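Local coordinates for protein ATP-dependent DNA helicase (PDB 5V9X) that couples ATP hydrolysis to 3'-to-5' movement along single-stranded DNA and unwinds RNA:DNA hybrids, at residues Leu66-Thr71 and Ile247-Ala252; Val103-Ala108 and Leu385-Asp390; Glu192-Ala197 and Ser226-Pro231; Val196-Arg201 and Glu452-Pro457. All coordinates share one frame; numbering follows the deposited sequence.

Contacts 1 and 2 both touch the bound AMP-PNP, with centres 18 Å apart and nearest atoms about 7 Å apart. Contact 3 lies between them. Its E192 side chain is about 3 Å from the nucleotide and from a magnesium ion, and it meets L387 of contact 2. V67 and S226 join contacts 1 and 3 by a probable backbone hydrogen bond (V67 O to S226 N, 3.2 Å). Contact 4 shares V196 and A197 with contact 3, and their centres are 9 Å apart. The R201 NH2 of contact 4 lies 2.6 Å from the P105 O of contact 2, a probable hydrogen bond. Contacts 2 and 4 both reach nucleotide DG9 of the DNA.

Contact 1 (Leu66-Thr71 and Ile247-Ala252); sequences LVIAPT and IVCPPA. With ANP (phosphoaminophosphonic acid-adenylate ester), chain C.
L66 and V67 pair with I247 and V248 as two parallel strands. This is the tight part of the contact. The backbone N of V248 donates to L66 O (2.7 Å), and the N of I68 donates to V248 O (2.7 Å). On one face of the sheet I68 reaches back to I247. Its CG1 branch lies beside the backbone N and anti to the carbonyl carbon (chi1 -54°), which carries CD1 to within 3.9 Å of I247 CG2. C249 SG touches I68 at its CB and its CG2, both at 3.9 Å. On the opposite face V67 CG1 and V248 CG1 are more distant, at 4.3 Å. Past the two hydrogen bonds the contact passes to loop residues and becomes looser. There the P70 ring touches the methyl of A252, CD to CB at 3.6 Å. C249 and A252 are on the solvent side. The segment 66-71 runs on from its strand into what is probably the P-loop (Walker A) of a RecA-like domain. T71 is in the nucleotide pocket, with its CG2 3.4 Å from AMP-PNP O1G. Strand 64-68 lies between strand 221-226 and the edge strand 245-248. Helix 232-240 covers L66 and I247, and helix 50-60 packs on V67 and V248.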
# COMPACT_ATOMS: atom_id res chain seq x y z
N LEU A 66 13.59 15.72 -3.70
CA LEU A 66 13.19 14.32 -3.68
C LEU A 66 14.42 13.47 -3.95
O LEU A 66 15.03 13.59 -5.02
CB LEU A 66 12.09 14.04 -4.71
CG LEU A 66 11.74 12.56 -4.92
CD1 LEU A 66 11.03 11.98 -3.70
CD2 LEU A 66 10.89 12.38 -6.18
N VAL A 67 14.77 12.62 -2.99
CA VAL A 67 15.96 11.78 -3.09
C VAL A 67 15.51 10.38 -3.50
O VAL A 67 14.70 9.75 -2.82
CB VAL A 67 16.73 11.75 -1.77
CG1 VAL A 67 18.04 10.98 -1.93
CG2 VAL A 67 17.00 13.17 -1.28
N ILE A 68 16.04 9.90 -4.63
CA ILE A 68 15.69 8.60 -5.18
C ILE A 68 16.98 7.79 -5.24
O ILE A 68 17.83 8.03 -6.11
CB ILE A 68 15.04 8.72 -6.56
CG1 ILE A 68 13.83 9.66 -6.51
CG2 ILE A 68 14.62 7.34 -7.08
CD1 ILE A 68 13.28 10.02 -7.87
N ALA A 69 17.13 6.84 -4.33
CA ALA A 69 18.34 6.04 -4.24
C ALA A 69 17.99 4.72 -3.56
O ALA A 69 17.02 4.66 -2.80
CB ALA A 69 19.44 6.78 -3.46
N PRO A 70 18.76 3.65 -3.81
CA PRO A 70 18.44 2.35 -3.22
C PRO A 70 18.49 2.32 -1.70
O PRO A 70 18.79 3.33 -1.06
CB PRO A 70 19.50 1.42 -3.82
CG PRO A 70 20.60 2.32 -4.27
CD PRO A 70 19.92 3.58 -4.71
N THR A 71 18.20 1.16 -1.11
CA THR A 71 18.02 1.08 0.34
C THR A 71 19.33 1.27 1.09
O THR A 71 19.32 1.72 2.24
CB THR A 71 17.38 -0.26 0.72
OG1 THR A 71 18.08 -1.33 0.07
CG2 THR A 71 15.92 -0.28 0.30
N ILE A 247 14.95 17.07 -8.14
CA ILE A 247 14.94 15.61 -8.07
C ILE A 247 16.38 15.11 -8.05
O ILE A 247 17.12 15.30 -9.02
CB ILE A 247 14.15 15.00 -9.23
CG1 ILE A 247 12.66 15.33 -9.09
CG2 ILE A 247 14.37 13.49 -9.29
CD1 ILE A 247 11.78 14.65 -10.11
N VAL A 248 16.77 14.50 -6.94
CA VAL A 248 18.08 13.88 -6.79
C VAL A 248 17.93 12.39 -7.04
O VAL A 248 17.22 11.70 -6.29
CB VAL A 248 18.68 14.15 -5.40
CG1 VAL A 248 19.87 13.24 -5.16
CG2 VAL A 248 19.08 15.61 -5.27
N CYS A 249 18.58 11.88 -8.08
CA CYS A 249 18.48 10.47 -8.46
C CYS A 249 19.78 10.05 -9.11
O CYS A 249 19.88 9.96 -10.34
CB CYS A 249 17.29 10.23 -9.39
SG CYS A 249 17.07 8.51 -9.89
N PRO A 250 20.81 9.77 -8.31
CA PRO A 250 22.11 9.39 -8.88
C PRO A 250 22.10 7.93 -9.31
O PRO A 250 21.18 7.18 -8.95
CB PRO A 250 23.07 9.61 -7.70
CG PRO A 250 22.23 9.32 -6.50
CD PRO A 250 20.83 9.80 -6.84
N PRO A 251 23.10 7.50 -10.10
CA PRO A 251 23.15 6.10 -10.54
C PRO A 251 23.04 5.09 -9.40
O PRO A 251 23.84 5.11 -8.46
CB PRO A 251 24.52 6.01 -11.23
CG PRO A 251 24.75 7.38 -11.75
CD PRO A 251 24.15 8.31 -10.73
N ALA A 252 22.05 4.21 -9.49
CA ALA A 252 21.72 3.27 -8.43
C ALA A 252 22.38 1.93 -8.71
O ALA A 252 22.11 1.30 -9.74
CB ALA A 252 20.21 3.10 -8.29
PG ANP C . 16.00 2.75 3.14
O1G ANP C . 15.58 1.32 3.32
O2G ANP C . 15.10 3.69 4.03
O3G ANP C . 15.85 3.16 1.61
PB ANP C . 18.13 4.47 3.49
O1B ANP C . 17.17 5.43 4.25
O2B ANP C . 18.22 4.87 2.06
N3B ANP C . 17.61 2.89 3.62
PA ANP C . 19.70 4.62 5.70
O1A ANP C . 18.73 3.77 6.43
O2A ANP C . 19.62 6.10 6.06
O3A ANP C . 19.55 4.56 4.12
O5' ANP C . 21.17 4.08 5.95
C5' ANP C . 21.64 2.71 5.72
C4' ANP C . 22.69 2.38 6.75
O4' ANP C . 23.98 2.93 6.36
C3' ANP C . 22.41 2.97 8.12
O3' ANP C . 23.05 2.18 9.11
C2' ANP C . 23.10 4.33 8.03
O2' ANP C . 23.18 5.02 9.29
C1' ANP C . 24.37 3.95 7.27
N9 ANP C . 25.01 5.02 6.50
C8 ANP C . 24.52 6.26 6.20
N7 ANP C . 25.33 6.99 5.46
C5 ANP C . 26.43 6.17 5.28
C6 ANP C . 27.64 6.36 4.59
N6 ANP C . 27.96 7.47 3.93
N1 ANP C . 28.54 5.34 4.60
C2 ANP C . 28.22 4.22 5.26
N3 ANP C . 27.11 3.93 5.95
C4 ANP C . 26.25 4.95 5.91

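Contact 2 (Val103-Ala108 and Leu385-Asp390); sequences VSPLKA and LELGID. With ANP (phosphoaminophosphonic acid-adenylate ester), chain C; nucleotides of chain B.
L106 and L387 meet at the cleft between the two RecA-like domains of this helicase. Segment 103-108 corresponds to motif Ia of superfamily 2 and segment 385-390 to motif V. The two leucine side chains cross at about a right angle. L106 puts its CD1 against L387, 3.8 Å from L387 CD1 and equally close to its CB. P105 meets the same methyl, with CG 4.2 Å from L387 CD1, and the P105 and L387 side chains also cross at about a right angle. L385 is oriented differently. It leaves the backbone pointing away from A108, but its CG lies beside its own backbone N (chi1 -57°). This brings CD2 back to 3.6 Å from A108 CB. The contact is buried and apolar, yet each segment holds a ligand. The other L106 branch, CD2, faces the DG9 phosphate of the DNA. L106 is the N-cap residue of helix 107-116, so this phosphate sits at the helix N-terminus, where the helix dipole would probably favour it. S104 OG donates to L106 O (2.8 Å) in the carbonyl plane, on a lone pair. At the far end D390 accepts from the ribose of AMP-PNP, O3' to OD2 at 2.6 Å. At the DNA end the K107 backbone N donates to DG9 OP1 at 2.7 Å, almost straight at 175°.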
# COMPACT_ATOMS: atom_id res chain seq x y z
N VAL A 103 8.07 12.83 8.93
CA VAL A 103 6.82 12.08 8.83
C VAL A 103 7.12 10.71 8.25
O VAL A 103 7.72 10.60 7.18
CB VAL A 103 5.78 12.82 7.97
CG1 VAL A 103 4.50 12.00 7.89
CG2 VAL A 103 5.49 14.20 8.55
N SER A 104 6.69 9.66 8.96
CA SER A 104 6.83 8.29 8.52
C SER A 104 5.46 7.62 8.43
O SER A 104 4.63 7.78 9.32
CB SER A 104 7.71 7.48 9.49
OG SER A 104 7.68 6.10 9.16
N PRO A 105 5.21 6.85 7.36
CA PRO A 105 3.93 6.13 7.27
C PRO A 105 3.83 4.95 8.23
O PRO A 105 2.72 4.48 8.50
CB PRO A 105 3.89 5.66 5.81
CG PRO A 105 5.32 5.58 5.40
CD PRO A 105 6.04 6.67 6.16
N LEU A 106 4.95 4.47 8.77
CA LEU A 106 4.98 3.34 9.68
C LEU A 106 5.50 3.77 11.04
O LEU A 106 6.46 4.55 11.13
CB LEU A 106 5.84 2.20 9.13
CG LEU A 106 5.32 1.49 7.88
CD1 LEU A 106 6.36 0.54 7.34
CD2 LEU A 106 4.03 0.75 8.20
N LYS A 107 4.88 3.26 12.11
CA LYS A 107 5.32 3.60 13.46
C LYS A 107 6.71 3.03 13.74
O LYS A 107 7.57 3.73 14.31
CB LYS A 107 4.32 3.07 14.49
CG LYS A 107 2.98 3.78 14.48
CD LYS A 107 2.11 3.34 15.64
CE LYS A 107 1.77 1.86 15.56
NZ LYS A 107 0.82 1.45 16.62
N ALA A 108 6.95 1.77 13.37
CA ALA A 108 8.23 1.14 13.63
C ALA A 108 9.38 1.95 13.05
O ALA A 108 10.41 2.16 13.70
CB ALA A 108 8.24 -0.28 13.06
N LEU A 385 6.94 -3.68 9.14
CA LEU A 385 8.39 -3.56 9.07
C LEU A 385 8.88 -3.49 7.63
O LEU A 385 10.05 -3.80 7.36
CB LEU A 385 9.07 -4.72 9.80
CG LEU A 385 8.72 -4.95 11.26
CD1 LEU A 385 9.60 -6.06 11.84
CD2 LEU A 385 8.88 -3.67 12.06
N GLU A 386 8.02 -3.09 6.69
CA GLU A 386 8.38 -3.12 5.28
C GLU A 386 9.39 -2.04 4.92
O GLU A 386 10.22 -2.25 4.02
CB GLU A 386 7.12 -2.98 4.41
CG GLU A 386 7.40 -2.78 2.93
CD GLU A 386 6.14 -2.73 2.08
OE1 GLU A 386 5.17 -3.45 2.41
OE2 GLU A 386 6.12 -1.97 1.09
N LEU A 387 9.37 -0.91 5.61
CA LEU A 387 10.05 0.29 5.15
C LEU A 387 11.04 0.80 6.18
O LEU A 387 10.81 0.73 7.39
CB LEU A 387 9.03 1.39 4.83
CG LEU A 387 7.98 1.02 3.79
CD1 LEU A 387 6.78 1.96 3.89
CD2 LEU A 387 8.58 1.07 2.39
N GLY A 388 12.17 1.32 5.68
CA GLY A 388 13.00 2.23 6.43
C GLY A 388 13.90 1.68 7.51
O GLY A 388 15.03 2.16 7.66
N ILE A 389 13.43 0.69 8.28
CA ILE A 389 14.16 0.24 9.46
C ILE A 389 15.57 -0.18 9.07
O ILE A 389 15.81 -0.70 7.97
CB ILE A 389 13.42 -0.91 10.16
CG1 ILE A 389 13.25 -2.11 9.22
CG2 ILE A 389 12.08 -0.44 10.69
CD1 ILE A 389 12.81 -3.37 9.91
N ASP A 390 16.52 0.06 9.97
CA ASP A 390 17.94 -0.19 9.74
C ASP A 390 18.44 -1.16 10.80
O ASP A 390 19.08 -0.77 11.78
CB ASP A 390 18.72 1.12 9.75
CG ASP A 390 20.21 0.91 9.64
OD1 ASP A 390 20.64 0.23 8.70
OD2 ASP A 390 20.94 1.43 10.51
PG ANP C . 16.00 2.75 3.14
O1G ANP C . 15.58 1.32 3.32
O2G ANP C . 15.10 3.69 4.03
O3G ANP C . 15.85 3.16 1.61
PB ANP C . 18.13 4.47 3.49
O1B ANP C . 17.17 5.43 4.25
O2B ANP C . 18.22 4.87 2.06
N3B ANP C . 17.61 2.89 3.62
PA ANP C . 19.70 4.62 5.70
O1A ANP C . 18.73 3.77 6.43
O2A ANP C . 19.62 6.10 6.06
O3A ANP C . 19.55 4.56 4.12
O5' ANP C . 21.17 4.08 5.95
C5' ANP C . 21.64 2.71 5.72
C4' ANP C . 22.69 2.38 6.75
O4' ANP C . 23.98 2.93 6.36
C3' ANP C . 22.41 2.97 8.12
O3' ANP C . 23.05 2.18 9.11
C2' ANP C . 23.10 4.33 8.03
O2' ANP C . 23.18 5.02 9.29
C1' ANP C . 24.37 3.95 7.27
N9 ANP C . 25.01 5.02 6.50
C8 ANP C . 24.52 6.26 6.20
N7 ANP C . 25.33 6.99 5.46
C5 ANP C . 26.43 6.17 5.28
C6 ANP C . 27.64 6.36 4.59
N6 ANP C . 27.96 7.47 3.93
N1 ANP C . 28.54 5.34 4.60
C2 ANP C . 28.22 4.22 5.26
N3 ANP C . 27.11 3.93 5.95
C4 ANP C . 26.25 4.95 5.91
P DG B 9 1.44 1.17 11.37
OP1 DG B 9 2.84 1.54 11.64
OP2 DG B 9 0.85 -0.03 12.01
O5' DG B 9 0.50 2.41 11.69
C5' DG B 9 0.65 3.61 10.96
C4' DG B 9 -0.46 4.59 11.29
O4' DG B 9 -1.70 4.12 10.70
C3' DG B 9 -0.73 4.78 12.77
O3' DG B 9 -0.98 6.15 13.04
C2' DG B 9 -1.96 3.92 13.03
C1' DG B 9 -2.69 3.99 11.70
N9 DG B 9 -3.48 2.80 11.41
C8 DG B 9 -3.01 1.51 11.29
N7 DG B 9 -3.94 0.65 11.01
C5 DG B 9 -5.10 1.40 10.94
C6 DG B 9 -6.43 1.00 10.67
O6 DG B 9 -6.86 -0.13 10.44
N1 DG B 9 -7.31 2.09 10.69
C2 DG B 9 -6.94 3.39 10.93
N2 DG B 9 -7.93 4.30 10.91
N3 DG B 9 -5.70 3.78 11.19
C4 DG B 9 -4.84 2.73 11.18

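Contact 3 (Glu192-Ala197 and Ser226-Pro231); sequences EVHAVA and SATVRP
E192 lies beside S226 at the start of this contact, backbone to backbone, with CA atoms 4.8 Å apart. Segment 192-197 begins within the DEAD/DEAH box, here D191-E192-V193-H194, and S226-A227-T228 is the SAT sequence of helicase motif III. The E192 side chain leaves pointing away from S226, but its carboxylate returns. OE1 ends 4.5 Å from S226 CA and lies in the plane of the H194 ring, at its edge. E192 also reaches the magnesium ion and the nucleotide, so its carboxylate lies between the ring edge and the ATP site. V193 comes next and sets CG1 against S226, 4.2 Å from S226 CB. Of segment 192-197, H194 buries the most surface. Its CG stands between the backbone N and the carbonyl carbon (chi1 76°), which turns the ring toward both hydroxyls. T228 OG1 sits over the centre of one face, 3.1 Å above the ring plane. S226 OG approaches obliquely, 2.8 Å from H194 ND1. That hydroxyl is positioned by an ST turn, in which T228 N donates to S226 OG (3.1 Å, 162°). From H194 the chain enters a weakly bonded helical turn, and A195 N donates to E192 O (3.0 Å). The segments lie at the C-terminal ends of the adjacent strands 187-191 and 221-226. Helix 232-240 covers V193, and Q411 of helix 406-413 in the second RecA-like domain touches H194 and bonds T228 OG1.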
# COMPACT_ATOMS: atom_id res chain seq x y z
N GLU A 192 9.74 7.64 2.74
CA GLU A 192 8.97 6.63 2.02
C GLU A 192 7.74 7.26 1.35
O GLU A 192 6.61 6.79 1.50
CB GLU A 192 8.56 5.49 2.96
CG GLU A 192 9.70 4.94 3.80
CD GLU A 192 10.84 4.38 2.97
OE1 GLU A 192 10.61 4.00 1.81
OE2 GLU A 192 11.98 4.32 3.49
N VAL A 193 7.99 8.33 0.60
CA VAL A 193 6.91 9.12 0.03
C VAL A 193 6.09 8.33 -0.99
O VAL A 193 4.93 8.66 -1.24
CB VAL A 193 7.49 10.41 -0.59
CG1 VAL A 193 8.42 10.08 -1.74
CG2 VAL A 193 6.38 11.36 -1.03
N HIS A 194 6.67 7.27 -1.57
CA HIS A 194 5.92 6.46 -2.52
C HIS A 194 4.77 5.71 -1.86
O HIS A 194 3.79 5.37 -2.52
CB HIS A 194 6.85 5.45 -3.19
CG HIS A 194 7.21 4.31 -2.31
ND1 HIS A 194 8.08 4.44 -1.24
CD2 HIS A 194 6.80 3.02 -2.31
CE1 HIS A 194 8.19 3.27 -0.63
NE2 HIS A 194 7.43 2.39 -1.26
N ALA A 195 4.88 5.43 -0.56
CA ALA A 195 3.90 4.60 0.12
C ALA A 195 2.55 5.29 0.31
O ALA A 195 1.56 4.62 0.61
CB ALA A 195 4.44 4.14 1.48
N VAL A 196 2.49 6.61 0.14
CA VAL A 196 1.25 7.35 0.29
C VAL A 196 0.89 8.17 -0.94
O VAL A 196 -0.24 8.68 -1.02
CB VAL A 196 1.29 8.28 1.53
CG1 VAL A 196 1.48 7.47 2.80
CG2 VAL A 196 2.40 9.31 1.38
N ALA A 197 1.79 8.30 -1.92
CA ALA A 197 1.59 9.23 -3.01
C ALA A 197 0.31 8.94 -3.78
O ALA A 197 -0.40 9.87 -4.19
CB ALA A 197 2.79 9.20 -3.96
N SER A 226 12.76 7.87 -1.05
CA SER A 226 12.22 6.58 -1.46
C SER A 226 13.19 5.90 -2.41
O SER A 226 13.81 6.55 -3.25
CB SER A 226 10.85 6.72 -2.14
OG SER A 226 10.37 5.46 -2.58
N ALA A 227 13.31 4.58 -2.27
CA ALA A 227 14.08 3.76 -3.19
C ALA A 227 13.27 3.32 -4.40
O ALA A 227 13.84 2.76 -5.34
CB ALA A 227 14.63 2.53 -2.47
N THR A 228 11.96 3.56 -4.40
CA THR A 228 11.04 3.05 -5.43
C THR A 228 10.14 4.19 -5.88
O THR A 228 9.01 4.34 -5.40
CB THR A 228 10.24 1.86 -4.89
OG1 THR A 228 9.61 2.24 -3.65
CG2 THR A 228 11.16 0.67 -4.64
N VAL A 229 10.64 5.00 -6.81
CA VAL A 229 9.93 6.18 -7.30
C VAL A 229 9.71 6.02 -8.80
O VAL A 229 10.68 5.92 -9.57
CB VAL A 229 10.69 7.48 -7.00
CG1 VAL A 229 9.92 8.67 -7.54
CG2 VAL A 229 10.93 7.62 -5.51
N ARG A 230 8.45 6.02 -9.22
CA ARG A 230 8.09 6.00 -10.63
C ARG A 230 6.64 6.45 -10.80
O ARG A 230 5.73 5.81 -10.27
CB ARG A 230 8.30 4.60 -11.22
CG ARG A 230 7.62 4.41 -12.57
CD ARG A 230 8.06 3.11 -13.22
NE ARG A 230 7.16 2.72 -14.30
CZ ARG A 230 7.45 1.83 -15.24
NH1 ARG A 230 8.64 1.23 -15.23
NH2 ARG A 230 6.57 1.54 -16.18
N PRO A 231 6.40 7.55 -11.53
CA PRO A 231 7.42 8.38 -12.18
C PRO A 231 8.01 9.41 -11.22
O PRO A 231 7.31 9.86 -10.31
CB PRO A 231 6.64 9.08 -13.31
CG PRO A 231 5.17 8.69 -13.13
CD PRO A 231 5.05 8.07 -11.77

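Contact 4 (Val196-Arg201 and Glu452-Pro457); sequences VAATKR and ETLRVP. With nucleotides of chain B.
A198 and P457 meet in a loop-to-loop van der Waals contact. It joins the first RecA-like domain to the segment between helices 433-448 and 461-471, in the part related to the Lhr winged-helix domain. The P457 ring lies against the A198 carbonyl, with CG 3.5 Å from A198 O and CD equally close to A198 C. The A198 methyl meets R455 and L454. Its CB is 3.5 Å from R455 O and 4.2 Å from L454 CB. V456 meets the preceding peptide, with CG2 3.7 Å from A197 O. Its CG1 is anti to the backbone N (chi1 177°), and CG2, set beside that N, is the branch that comes nearest A197 O. Mid-segment, the chain turns from the weakly bonded helical turn 194-197 into helix 200-213, and T199 is the N-cap residue. Its OG1 (3.0 Å) and its N (3.2 Å) both donate to V196 O, from the same face of that carbonyl. The hydroxyl stands above the carbonyl plane, 39° out of it. Two bonds thus reach V196 O at the turn next to A198. Past the turn R201 extends away from P457 toward the DNA, and its NH2 comes 3.6 Å from DG9 C4'. The R201 guanidinium also forms a salt bridge with E168. In segment 452-457, V456 N bonds E234 of helix 232-240, and L454 pairs by backbone with R230.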
# COMPACT_ATOMS: atom_id res chain seq x y z
N VAL A 196 2.49 6.61 0.14
CA VAL A 196 1.25 7.35 0.29
C VAL A 196 0.89 8.17 -0.94
O VAL A 196 -0.24 8.68 -1.02
CB VAL A 196 1.29 8.28 1.53
CG1 VAL A 196 1.48 7.47 2.80
CG2 VAL A 196 2.40 9.31 1.38
N ALA A 197 1.79 8.30 -1.92
CA ALA A 197 1.59 9.23 -3.01
C ALA A 197 0.31 8.94 -3.78
O ALA A 197 -0.40 9.87 -4.19
CB ALA A 197 2.79 9.20 -3.96
N ALA A 198 -0.02 7.66 -3.98
CA ALA A 198 -1.14 7.27 -4.83
C ALA A 198 -2.37 6.87 -4.03
O ALA A 198 -3.24 6.17 -4.55
CB ALA A 198 -0.72 6.12 -5.75
N THR A 199 -2.48 7.31 -2.78
CA THR A 199 -3.60 6.93 -1.92
C THR A 199 -4.24 8.17 -1.32
O THR A 199 -3.65 9.26 -1.28
CB THR A 199 -3.16 6.00 -0.79
OG1 THR A 199 -2.14 6.64 -0.00
CG2 THR A 199 -2.62 4.69 -1.35
N LYS A 200 -5.48 7.99 -0.84
CA LYS A 200 -6.15 9.04 -0.09
C LYS A 200 -5.45 9.34 1.23
O LYS A 200 -5.68 10.41 1.81
CB LYS A 200 -7.61 8.67 0.17
CG LYS A 200 -8.44 8.53 -1.09
CD LYS A 200 -9.91 8.38 -0.76
CE LYS A 200 -10.71 8.02 -2.00
NZ LYS A 200 -12.17 7.97 -1.73
N ARG A 201 -4.62 8.42 1.72
CA ARG A 201 -3.81 8.71 2.89
C ARG A 201 -2.80 9.82 2.58
O ARG A 201 -2.54 10.68 3.42
CB ARG A 201 -3.10 7.45 3.36
CG ARG A 201 -2.45 7.57 4.74
CD ARG A 201 -1.74 6.28 5.12
NE ARG A 201 -1.08 6.39 6.41
CZ ARG A 201 -0.07 5.61 6.80
NH1 ARG A 201 0.40 4.68 5.98
NH2 ARG A 201 0.48 5.78 7.99
N GLU A 452 5.80 -0.22 -10.36
CA GLU A 452 4.55 0.30 -10.89
C GLU A 452 4.59 1.81 -11.02
O GLU A 452 5.29 2.50 -10.27
CB GLU A 452 3.38 -0.10 -9.99
CG GLU A 452 3.49 -1.51 -9.40
CD GLU A 452 4.36 -1.56 -8.15
OE1 GLU A 452 4.25 -0.65 -7.31
OE2 GLU A 452 5.15 -2.52 -8.02
N THR A 453 3.85 2.33 -12.00
CA THR A 453 3.70 3.77 -12.16
C THR A 453 2.60 4.27 -11.23
O THR A 453 1.48 3.76 -11.24
CB THR A 453 3.37 4.12 -13.61
OG1 THR A 453 4.55 4.04 -14.41
CG2 THR A 453 2.79 5.53 -13.71
N LEU A 454 2.94 5.25 -10.40
CA LEU A 454 2.01 5.80 -9.43
C LEU A 454 1.32 7.03 -10.00
O LEU A 454 1.89 7.78 -10.80
CB LEU A 454 2.72 6.15 -8.13
CG LEU A 454 3.49 5.00 -7.47
CD1 LEU A 454 4.19 5.46 -6.20
CD2 LEU A 454 2.57 3.82 -7.17
N ARG A 455 0.07 7.24 -9.58
CA ARG A 455 -0.72 8.38 -10.02
C ARG A 455 -1.52 8.91 -8.84
O ARG A 455 -2.23 8.15 -8.18
CB ARG A 455 -1.65 7.99 -11.18
CG ARG A 455 -2.40 9.16 -11.80
CD ARG A 455 -2.73 8.90 -13.27
NE ARG A 455 -3.38 7.60 -13.48
CZ ARG A 455 -2.81 6.58 -14.10
NH1 ARG A 455 -1.58 6.69 -14.59
NH2 ARG A 455 -3.47 5.44 -14.25
N VAL A 456 -1.38 10.21 -8.57
CA VAL A 456 -2.07 10.87 -7.47
C VAL A 456 -3.56 10.90 -7.75
O VAL A 456 -3.98 11.45 -8.78
CB VAL A 456 -1.52 12.29 -7.25
CG1 VAL A 456 -2.29 13.00 -6.15
CG2 VAL A 456 -0.03 12.25 -6.94
N PRO A 457 -4.40 10.32 -6.89
CA PRO A 457 -5.85 10.49 -7.04
C PRO A 457 -6.23 11.96 -7.10
O PRO A 457 -5.77 12.77 -6.29
CB PRO A 457 -6.41 9.80 -5.80
CG PRO A 457 -5.39 8.77 -5.45
CD PRO A 457 -4.06 9.38 -5.81
P DG B 9 1.44 1.17 11.37
OP1 DG B 9 2.84 1.54 11.64
OP2 DG B 9 0.85 -0.03 12.01
O5' DG B 9 0.50 2.41 11.69
C5' DG B 9 0.65 3.61 10.96
C4' DG B 9 -0.46 4.59 11.29
O4' DG B 9 -1.70 4.12 10.70
C3' DG B 9 -0.73 4.78 12.77
O3' DG B 9 -0.98 6.15 13.04
C2' DG B 9 -1.96 3.92 13.03
C1' DG B 9 -2.69 3.99 11.70
N9 DG B 9 -3.48 2.80 11.41
C8 DG B 9 -3.01 1.51 11.29
N7 DG B 9 -3.94 0.65 11.01
C5 DG B 9 -5.10 1.40 10.94
C6 DG B 9 -6.43 1.00 10.67
O6 DG B 9 -6.86 -0.13 10.44
N1 DG B 9 -7.31 2.09 10.69
C2 DG B 9 -6.94 3.39 10.93
N2 DG B 9 -7.93 4.30 10.91
N3 DG B 9 -5.70 3.78 11.19
C4 DG B 9 -4.84 2.73 11.18